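PDB 3OP2: putative mandelate racemase from Bordetella bronchiseptica, which probably catalyses a magnesium-dependent reaction that begins with proton abstraction beside a substrate carboxylate, as mandelate racemase and other enolase-superfamily enzymes do. Local coordinates for residues 142-147 with 169-174; 197-202 with 223-228; 304-309 with 327-332. All coordinates share one frame; numbering follows the deposited sequence.

Interaction 1: 142-147 with 169-174. With AKG (2-oxoglutaric acid), chain D.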
# COMPACT_ATOMS: atom_id res chain seq x y z
N TYR A 142 16.24 18.27 -15.37
CA TYR A 142 16.82 17.26 -16.25
C TYR A 142 15.77 16.70 -17.22
O TYR A 142 14.57 16.68 -16.91
CB TYR A 142 17.56 16.16 -15.46
CG TYR A 142 16.70 15.18 -14.72
CD1 TYR A 142 16.26 14.01 -15.36
CD2 TYR A 142 16.35 15.38 -13.39
CE1 TYR A 142 15.48 13.07 -14.68
CE2 TYR A 142 15.57 14.44 -12.70
CZ TYR A 142 15.14 13.29 -13.36
OH TYR A 142 14.36 12.36 -12.71
N ALA A 143 16.24 16.29 -18.39
CA ALA A 143 15.39 15.70 -19.44
C ALA A 143 15.16 14.22 -19.18
O ALA A 143 16.10 13.45 -19.11
CB ALA A 143 16.03 15.89 -20.82
N SER A 144 13.89 13.84 -19.04
CA SER A 144 13.54 12.45 -18.75
C SER A 144 12.57 11.86 -19.79
O SER A 144 11.46 12.36 -19.95
CB SER A 144 12.92 12.33 -17.35
OG SER A 144 12.53 11.00 -17.08
N SER A 145 12.97 10.80 -20.48
CA SER A 145 14.28 10.14 -20.33
C SER A 145 14.68 9.50 -21.66
O SER A 145 13.85 9.29 -22.54
CB SER A 145 14.23 9.07 -19.23
OG SER A 145 13.13 8.20 -19.39
N ILE A 146 15.97 9.22 -21.80
CA ILE A 146 16.48 8.54 -22.98
C ILE A 146 16.24 7.03 -22.81
O ILE A 146 16.59 6.45 -21.77
CB ILE A 146 17.98 8.83 -23.20
CG1 ILE A 146 18.23 10.35 -23.30
CG2 ILE A 146 18.49 8.12 -24.44
CD1 ILE A 146 19.70 10.75 -23.43
N TYR A 147 15.63 6.43 -23.82
CA TYR A 147 15.35 4.99 -23.84
C TYR A 147 16.63 4.16 -23.95
O TYR A 147 17.63 4.62 -24.52
CB TYR A 147 14.41 4.66 -25.00
CG TYR A 147 13.66 3.36 -24.85
CD1 TYR A 147 12.69 3.21 -23.85
CD2 TYR A 147 13.90 2.30 -25.70
CE1 TYR A 147 11.98 2.01 -23.72
CE2 TYR A 147 13.20 1.10 -25.57
CZ TYR A 147 12.25 0.96 -24.58
OH TYR A 147 11.56 -0.22 -24.46
N ALA A 169 21.45 18.52 -17.84
CA ALA A 169 21.36 17.17 -17.30
C ALA A 169 20.26 16.38 -17.99
O ALA A 169 19.22 16.94 -18.36
CB ALA A 169 21.10 17.22 -15.78
N ALA A 170 20.49 15.07 -18.12
CA ALA A 170 19.51 14.14 -18.69
C ALA A 170 19.60 12.74 -18.07
O ALA A 170 20.66 12.35 -17.57
CB ALA A 170 19.68 14.06 -20.20
N LYS A 171 18.49 12.00 -18.11
CA LYS A 171 18.44 10.65 -17.56
C LYS A 171 18.33 9.57 -18.64
O LYS A 171 17.51 9.68 -19.58
CB LYS A 171 17.29 10.52 -16.55
CG LYS A 171 17.27 9.25 -15.72
CD LYS A 171 16.39 9.44 -14.50
CE LYS A 171 14.92 9.26 -14.84
NZ LYS A 171 14.01 9.59 -13.70
N LEU A 172 19.14 8.52 -18.49
CA LEU A 172 19.14 7.37 -19.39
C LEU A 172 18.62 6.10 -18.70
O LEU A 172 19.01 5.77 -17.58
CB LEU A 172 20.56 7.14 -19.92
CG LEU A 172 20.89 5.83 -20.67
CD1 LEU A 172 20.48 5.91 -22.14
CD2 LEU A 172 22.36 5.54 -20.58
N LYS A 173 17.72 5.40 -19.39
CA LYS A 173 17.28 4.08 -18.95
C LYS A 173 18.39 3.06 -19.19
O LYS A 173 19.07 3.09 -20.22
CB LYS A 173 15.99 3.66 -19.66
CG LYS A 173 14.75 4.30 -19.05
CD LYS A 173 13.48 3.91 -19.81
CE LYS A 173 12.24 4.25 -19.01
NZ LYS A 173 12.16 5.70 -18.67
N VAL A 174 18.59 2.19 -18.20
CA VAL A 174 19.65 1.18 -18.22
C VAL A 174 19.12 -0.10 -17.58
O VAL A 174 18.00 -0.13 -17.07
CB VAL A 174 20.93 1.63 -17.45
CG1 VAL A 174 21.53 2.92 -18.04
CG2 VAL A 174 20.65 1.79 -15.95
C1 AKG D . 10.72 7.89 -14.22
O1 AKG D . 10.06 8.85 -14.65
O2 AKG D . 11.63 8.04 -13.37
C2 AKG D . 10.42 6.53 -14.69
O5 AKG D . 11.07 5.61 -14.21
C3 AKG D . 9.32 6.24 -15.69
C4 AKG D . 9.61 6.87 -17.05
C5 AKG D . 8.88 6.17 -18.18
O3 AKG D . 7.68 5.81 -18.05
O4 AKG D . 9.50 5.98 -19.26
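Lys171 passes obliquely across the Tyr142 side chain and ends at its hydroxyl, a pairing that illustrates how a barrel strand delivers a lysine to a ligand. Lys171 CB lies 3.6 Å from Tyr142 CE1, the aliphatic chain runs on past the ring, and a bend at chi3 (81°) brings NZ round to Tyr142 OH. There Lys171 NZ donates to Tyr142 OH at 3.0 Å and to O2 of the bound 2-oxoglutarate at 2.9 Å. Salt bridges to Glu227 and Glu329 add two carboxylates, so four polar partners surround one nitrogen. Ser144 sits beside Lys171 CE, but its hydroxyl bonds to Glu329.

Two residues on, Lys173 repeats the scheme. Its chain is extended until chi4 (58°) turns NZ aside, and Lys173 NZ then donates to Ser145 OG at 2.8 Å and to O4 at the far end of the ligand at 2.7 Å. The two lysines thus hold opposite ends of one dicarboxylate.

On the other face of the sheet the chemistry is apolar: Ile146 CG2 meets Leu172 CD1 at 3.8 Å, and Ala143 faces Ala170, beneath helices 152-164 and 178-192. The strands run parallel, 16° apart, but the register slips by one residue at the cis peptide before Ser145; pairing resumes with Ile146 N donating to Lys171 O and continues with Lys173 N to Ile146 O. Parallel strands joined through helix 152-164 form a beta-alpha-beta unit, here of the enolase-superfamily barrel, with the lysines of a K-x-K motif directed into the ligand site.

Interaction 2: 197-202 with 223-228. With MG (magnesium ion), chain C; AKG (2-oxoglutaric acid), chain D.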
# COMPACT_ATOMS: atom_id res chain seq x y z
N GLU A 197 25.35 16.65 -16.53
CA GLU A 197 25.06 15.53 -15.63
C GLU A 197 24.34 14.42 -16.39
O GLU A 197 23.39 14.67 -17.16
CB GLU A 197 24.25 15.96 -14.41
CG GLU A 197 24.94 16.98 -13.52
CD GLU A 197 26.30 16.52 -13.00
OE1 GLU A 197 26.57 15.29 -12.94
OE2 GLU A 197 27.11 17.39 -12.64
N ILE A 198 24.81 13.20 -16.19
CA ILE A 198 24.18 12.02 -16.74
C ILE A 198 23.63 11.21 -15.58
O ILE A 198 24.37 10.77 -14.70
CB ILE A 198 25.16 11.18 -17.62
CG1 ILE A 198 25.78 12.06 -18.72
CG2 ILE A 198 24.43 9.99 -18.24
CD1 ILE A 198 26.80 11.34 -19.62
N LEU A 199 22.31 11.08 -15.56
CA LEU A 199 21.60 10.28 -14.59
C LEU A 199 21.22 8.96 -15.26
O LEU A 199 21.15 8.88 -16.50
CB LEU A 199 20.33 11.00 -14.14
CG LEU A 199 20.43 12.27 -13.30
CD1 LEU A 199 21.34 13.31 -13.93
CD2 LEU A 199 19.04 12.84 -13.11
N VAL A 200 20.94 7.95 -14.45
CA VAL A 200 20.66 6.62 -14.96
C VAL A 200 19.49 6.03 -14.16
O VAL A 200 19.40 6.30 -12.97
CB VAL A 200 21.96 5.80 -14.87
CG1 VAL A 200 21.79 4.43 -14.24
CG2 VAL A 200 22.68 5.79 -16.19
N ASP A 201 18.60 5.28 -14.81
CA ASP A 201 17.40 4.70 -14.15
C ASP A 201 17.27 3.23 -14.56
O ASP A 201 17.12 2.93 -15.75
CB ASP A 201 16.13 5.49 -14.54
CG ASP A 201 14.90 5.13 -13.70
OD1 ASP A 201 14.78 4.00 -13.17
OD2 ASP A 201 14.00 6.00 -13.59
N ALA A 202 17.33 2.33 -13.58
CA ALA A 202 17.30 0.89 -13.89
C ALA A 202 15.91 0.28 -13.76
O ALA A 202 15.69 -0.87 -14.14
CB ALA A 202 18.30 0.13 -13.04
N CYS A 223 28.49 9.25 -13.48
CA CYS A 223 27.05 9.47 -13.41
C CYS A 223 26.61 10.13 -12.09
O CYS A 223 27.20 9.89 -11.03
CB CYS A 223 26.30 8.16 -13.63
SG CYS A 223 26.50 7.48 -15.32
N TYR A 224 25.56 10.94 -12.16
CA TYR A 224 25.09 11.71 -11.02
C TYR A 224 24.36 10.80 -10.02
O TYR A 224 24.63 10.83 -8.82
CB TYR A 224 24.20 12.84 -11.51
CG TYR A 224 23.73 13.81 -10.45
CD1 TYR A 224 24.52 14.90 -10.09
CD2 TYR A 224 22.50 13.64 -9.82
CE1 TYR A 224 24.09 15.80 -9.12
CE2 TYR A 224 22.06 14.54 -8.86
CZ TYR A 224 22.86 15.61 -8.51
OH TYR A 224 22.41 16.50 -7.56
N TRP A 225 23.42 10.00 -10.52
CA TRP A 225 22.76 9.00 -9.69
C TRP A 225 22.41 7.72 -10.43
O TRP A 225 22.48 7.66 -11.66
CB TRP A 225 21.54 9.57 -8.94
CG TRP A 225 20.26 9.82 -9.72
CD1 TRP A 225 19.68 9.02 -10.66
CD2 TRP A 225 19.35 10.93 -9.54
NE1 TRP A 225 18.50 9.58 -11.10
CE2 TRP A 225 18.28 10.75 -10.43
CE3 TRP A 225 19.37 12.07 -8.71
CZ2 TRP A 225 17.21 11.66 -10.52
CZ3 TRP A 225 18.32 12.99 -8.81
CH2 TRP A 225 17.25 12.78 -9.72
N PHE A 226 22.04 6.73 -9.62
CA PHE A 226 21.68 5.41 -10.03
C PHE A 226 20.29 5.22 -9.42
O PHE A 226 20.14 4.98 -8.22
CB PHE A 226 22.71 4.43 -9.41
CG PHE A 226 22.61 2.98 -9.89
CD1 PHE A 226 21.79 2.61 -10.95
CD2 PHE A 226 23.40 2.00 -9.29
CE1 PHE A 226 21.74 1.25 -11.39
CE2 PHE A 226 23.38 0.65 -9.71
CZ PHE A 226 22.54 0.27 -10.77
N GLU A 227 19.26 5.34 -10.27
CA GLU A 227 17.86 5.36 -9.83
C GLU A 227 17.22 3.96 -9.92
O GLU A 227 17.46 3.22 -10.88
CB GLU A 227 17.07 6.39 -10.67
CG GLU A 227 15.55 6.48 -10.34
CD GLU A 227 14.85 7.65 -11.04
OE1 GLU A 227 15.50 8.62 -11.45
OE2 GLU A 227 13.60 7.61 -11.15
N GLU A 228 16.42 3.63 -8.91
CA GLU A 228 15.84 2.29 -8.76
C GLU A 228 16.78 1.17 -9.27
O GLU A 228 16.45 0.45 -10.22
CB GLU A 228 14.47 2.21 -9.43
CG GLU A 228 13.39 3.11 -8.79
CD GLU A 228 11.97 2.70 -9.19
OE1 GLU A 228 11.69 2.57 -10.40
OE2 GLU A 228 11.13 2.50 -8.28
MG MG C . 12.36 6.37 -12.27
C1 AKG D . 10.72 7.89 -14.22
O1 AKG D . 10.06 8.85 -14.65
O2 AKG D . 11.63 8.04 -13.37
C2 AKG D . 10.42 6.53 -14.69
O5 AKG D . 11.07 5.61 -14.21
C3 AKG D . 9.32 6.24 -15.69
C4 AKG D . 9.61 6.87 -17.05
C5 AKG D . 8.88 6.17 -18.18
O3 AKG D . 7.68 5.81 -18.05
O4 AKG D . 9.50 5.98 -19.26
O HOH W 1 12.70 4.35 -11.68
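Asp201 and Glu227 form part of the magnesium site of this enolase-superfamily barrel, at the C-terminal ends of the strands of one beta-alpha-beta unit. Asp201 OD2 and Glu227 OE2 each bind the magnesium ion at 2.1 Å. The two oxygens stand 3.0 Å apart, a proximity probably made tolerable by the shared magnesium, and their carboxylate planes are turned 33° against each other. Glu227 reaches the metal through an extended chain, with CG opposite the backbone N (chi1 178°). One carboxylate oxygen (O2) and, more distantly, the keto oxygen O5 of 2-oxoglutarate, together with a water and Glu254, complete the shell. Glu227 OE1, turned from the metal, is held by Lys171 and Gln275, while Asp201 OD1 accepts from the backbone N of Asn203.

Away from the metal, Leu199 lays CD2 over one face of the Trp225 indole, 3.7 Å from the centroid of its six-membered ring, a CH-pi contact displaced toward the rim. The carbonyl oxygen of Val200 lies at the edge of that indole, near its plane. At the N-terminal end, Glu197 OE1 approaches the edge of the Tyr224 ring, 3.5 Å from CD1. Parallel pairing runs through Glu227 N to Val200 O at 2.9 Å and then Ala202 N to Glu227 O at 2.8 Å; the bond from Val200 N to Trp225 O is weak.

Strand 169-173 flanks 197-201, and Tyr142 sets its ring roughly perpendicular to Trp225. On the reverse face, Val200 CG1 meets Phe226 CD1 at 3.8 Å, and both side chains pack under the connecting helix 208-220.

Interaction 3: 304-309 with 327-332. With AKG (2-oxoglutaric acid), chain D.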
# COMPACT_ATOMS: atom_id res chain seq x y z
N HIS A 304 10.26 12.41 -8.07
CA HIS A 304 9.68 11.97 -9.33
C HIS A 304 8.46 12.85 -9.57
O HIS A 304 7.69 13.09 -8.62
CB HIS A 304 9.25 10.52 -9.17
CG HIS A 304 8.41 10.01 -10.30
ND1 HIS A 304 7.04 10.19 -10.35
CD2 HIS A 304 8.74 9.29 -11.40
CE1 HIS A 304 6.57 9.61 -11.44
NE2 HIS A 304 7.58 9.06 -12.09
N THR A 305 8.26 13.33 -10.80
CA THR A 305 7.19 14.31 -11.09
C THR A 305 6.24 13.87 -12.24
O THR A 305 5.23 14.53 -12.51
CB THR A 305 7.77 15.70 -11.47
OG1 THR A 305 8.36 15.65 -12.78
CG2 THR A 305 8.81 16.19 -10.47
N PHE A 306 6.60 12.76 -12.87
CA PHE A 306 6.13 12.29 -14.16
C PHE A 306 4.66 11.81 -14.17
O PHE A 306 4.36 10.72 -13.68
CB PHE A 306 7.06 11.11 -14.52
CG PHE A 306 7.06 10.69 -15.98
CD1 PHE A 306 5.97 10.02 -16.53
CD2 PHE A 306 8.19 10.90 -16.76
CE1 PHE A 306 5.99 9.59 -17.86
CE2 PHE A 306 8.23 10.49 -18.11
CZ PHE A 306 7.13 9.82 -18.66
N ASN A 307 3.77 12.64 -14.71
CA ASN A 307 2.43 12.20 -15.18
C ASN A 307 1.70 13.29 -15.97
O ASN A 307 1.29 13.08 -17.11
CB ASN A 307 1.50 11.70 -14.06
CG ASN A 307 0.30 10.91 -14.60
OD1 ASN A 307 0.45 9.77 -15.03
ND2 ASN A 307 -0.88 11.51 -14.55
N ASP A 308 1.54 14.45 -15.33
CA ASP A 308 0.81 15.57 -15.92
C ASP A 308 1.31 16.88 -15.32
O ASP A 308 2.12 16.88 -14.37
CB ASP A 308 -0.70 15.40 -15.69
CG ASP A 308 -1.05 15.19 -14.23
OD1 ASP A 308 -1.00 16.17 -13.46
OD2 ASP A 308 -1.39 14.06 -13.84
N ILE A 309 0.83 17.99 -15.87
CA ILE A 309 1.31 19.31 -15.44
C ILE A 309 1.00 19.63 -13.98
O ILE A 309 1.70 20.41 -13.33
CB ILE A 309 0.79 20.43 -16.38
CG1 ILE A 309 1.68 21.68 -16.25
CG2 ILE A 309 -0.68 20.73 -16.12
CD1 ILE A 309 3.14 21.49 -16.67
N MSE A 327 17.47 18.84 -8.86
CA MSE A 327 17.67 17.93 -10.01
C MSE A 327 16.27 17.48 -10.41
O MSE A 327 15.85 16.36 -10.07
CB MSE A 327 18.58 16.75 -9.65
CG MSE A 327 18.97 15.86 -10.86
SE MSE A 327 19.80 16.80 -12.38
CE MSE A 327 21.59 17.05 -11.68
N PHE A 328 15.57 18.38 -11.10
CA PHE A 328 14.12 18.31 -11.24
C PHE A 328 13.70 17.64 -12.55
O PHE A 328 14.03 18.11 -13.64
CB PHE A 328 13.52 19.72 -11.14
CG PHE A 328 12.00 19.74 -11.05
CD1 PHE A 328 11.35 19.58 -9.83
CD2 PHE A 328 11.22 19.93 -12.19
CE1 PHE A 328 9.95 19.60 -9.74
CE2 PHE A 328 9.81 19.95 -12.12
CZ PHE A 328 9.18 19.79 -10.90
N GLU A 329 12.96 16.55 -12.40
CA GLU A 329 12.53 15.73 -13.52
C GLU A 329 11.57 16.46 -14.43
O GLU A 329 10.48 16.90 -14.00
CB GLU A 329 11.90 14.43 -13.02
CG GLU A 329 11.45 13.53 -14.15
CD GLU A 329 10.97 12.17 -13.68
OE1 GLU A 329 10.30 12.09 -12.63
OE2 GLU A 329 11.27 11.19 -14.39
N TRP A 330 11.97 16.59 -15.70
CA TRP A 330 11.09 17.11 -16.72
C TRP A 330 10.78 16.04 -17.78
O TRP A 330 11.62 15.74 -18.62
CB TRP A 330 11.61 18.40 -17.37
CG TRP A 330 10.49 19.18 -18.01
CD1 TRP A 330 10.01 19.03 -19.28
CD2 TRP A 330 9.65 20.19 -17.39
NE1 TRP A 330 8.96 19.89 -19.50
CE2 TRP A 330 8.72 20.61 -18.36
CE3 TRP A 330 9.62 20.78 -16.12
CZ2 TRP A 330 7.75 21.59 -18.09
CZ3 TRP A 330 8.66 21.77 -15.86
CH2 TRP A 330 7.74 22.16 -16.85
N ASP A 331 9.58 15.48 -17.69
CA ASP A 331 9.03 14.53 -18.68
C ASP A 331 9.07 15.18 -20.07
O ASP A 331 8.33 16.13 -20.33
CB ASP A 331 7.60 14.14 -18.26
CG ASP A 331 6.77 13.49 -19.37
OD1 ASP A 331 7.35 12.83 -20.27
OD2 ASP A 331 5.52 13.62 -19.32
N ILE A 332 9.95 14.69 -20.93
CA ILE A 332 10.12 15.31 -22.25
C ILE A 332 9.39 14.57 -23.39
O ILE A 332 9.51 14.94 -24.57
CB ILE A 332 11.63 15.53 -22.59
CG1 ILE A 332 12.47 14.29 -22.30
CG2 ILE A 332 12.18 16.72 -21.81
CD1 ILE A 332 12.22 13.08 -23.22
C1 AKG D . 10.72 7.89 -14.22
O1 AKG D . 10.06 8.85 -14.65
O2 AKG D . 11.63 8.04 -13.37
C2 AKG D . 10.42 6.53 -14.69
O5 AKG D . 11.07 5.61 -14.21
C3 AKG D . 9.32 6.24 -15.69
C4 AKG D . 9.61 6.87 -17.05
C5 AKG D . 8.88 6.17 -18.18
O3 AKG D . 7.68 5.81 -18.05
O4 AKG D . 9.50 5.98 -19.26
O HOH W 2 7.59 15.33 -15.46
O HOH W 3 4.70 14.41 -16.66
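The loop 304-309 runs beside strand 328-331 without pairing as a strand, joined to it through Thr305, whose backbone N donates to Glu329 OE1 at 3.0 Å with an N-H...O angle of 164°. The contact belongs to the enolase-superfamily barrel, where the loop after strand 300-301, leading into helix 309-321, lines the ligand pocket.

Thr305 grips in three ways. Thr305 OG1, set between the backbone N and the carbonyl carbon (chi1 72°), donates to Glu329 O at 2.7 Å, approaching from above the carbonyl plane. Thr305 OG1 also accepts from a water to which Asp331 N donates. The methyl Thr305 CG2 turns the other way, over one face of the Phe328 ring, 4.0 Å from the centroid of that ring.

Glu329 extends its chain fully toward the ligand. Thr305 N meets OE1 on the anti side, while OE2 takes Ser144 OG and Lys171 NZ; this same Glu329 OE2 lies 2.6 Å from O1 of 2-oxoglutarate. His304 brings CD2 to 3.4 Å from Glu329 OE1, its ring steeply inclined to the carboxylate, while its ND1 bonds to Asp277.

Phe306 is sandwiched between Asp331 over one face and C4 of 2-oxoglutarate over the other. Asp331, bonded through OD1 to Thr333, inclines its carboxylate 30° to that ring and brings OD1 to 3.3 Å from Phe306 CE2.

All three contacts are buried and meet at one 2-oxoglutarate, yet each illustrates a different task within a common barrel. Interactions 1 and 2 are consecutive parallel strand pairs, probably made continuous by backbone hydrogen bonds of Leu172 with Leu199 and Asp201. Interaction 3, nearest the centre of the chain, joins an irregular loop to strand 328-331, which pairs with 139-146 through Tyr142 on the side away from 169-173. Chemistry follows place: interaction 1 presents lysine amino groups, interaction 2 metal-binding carboxylates, and interaction 3 a phenyl face and a glutamate. Met327 packs against Leu199, Tyr224 and Trp225, bringing interactions 2 and 3 together within the barrel.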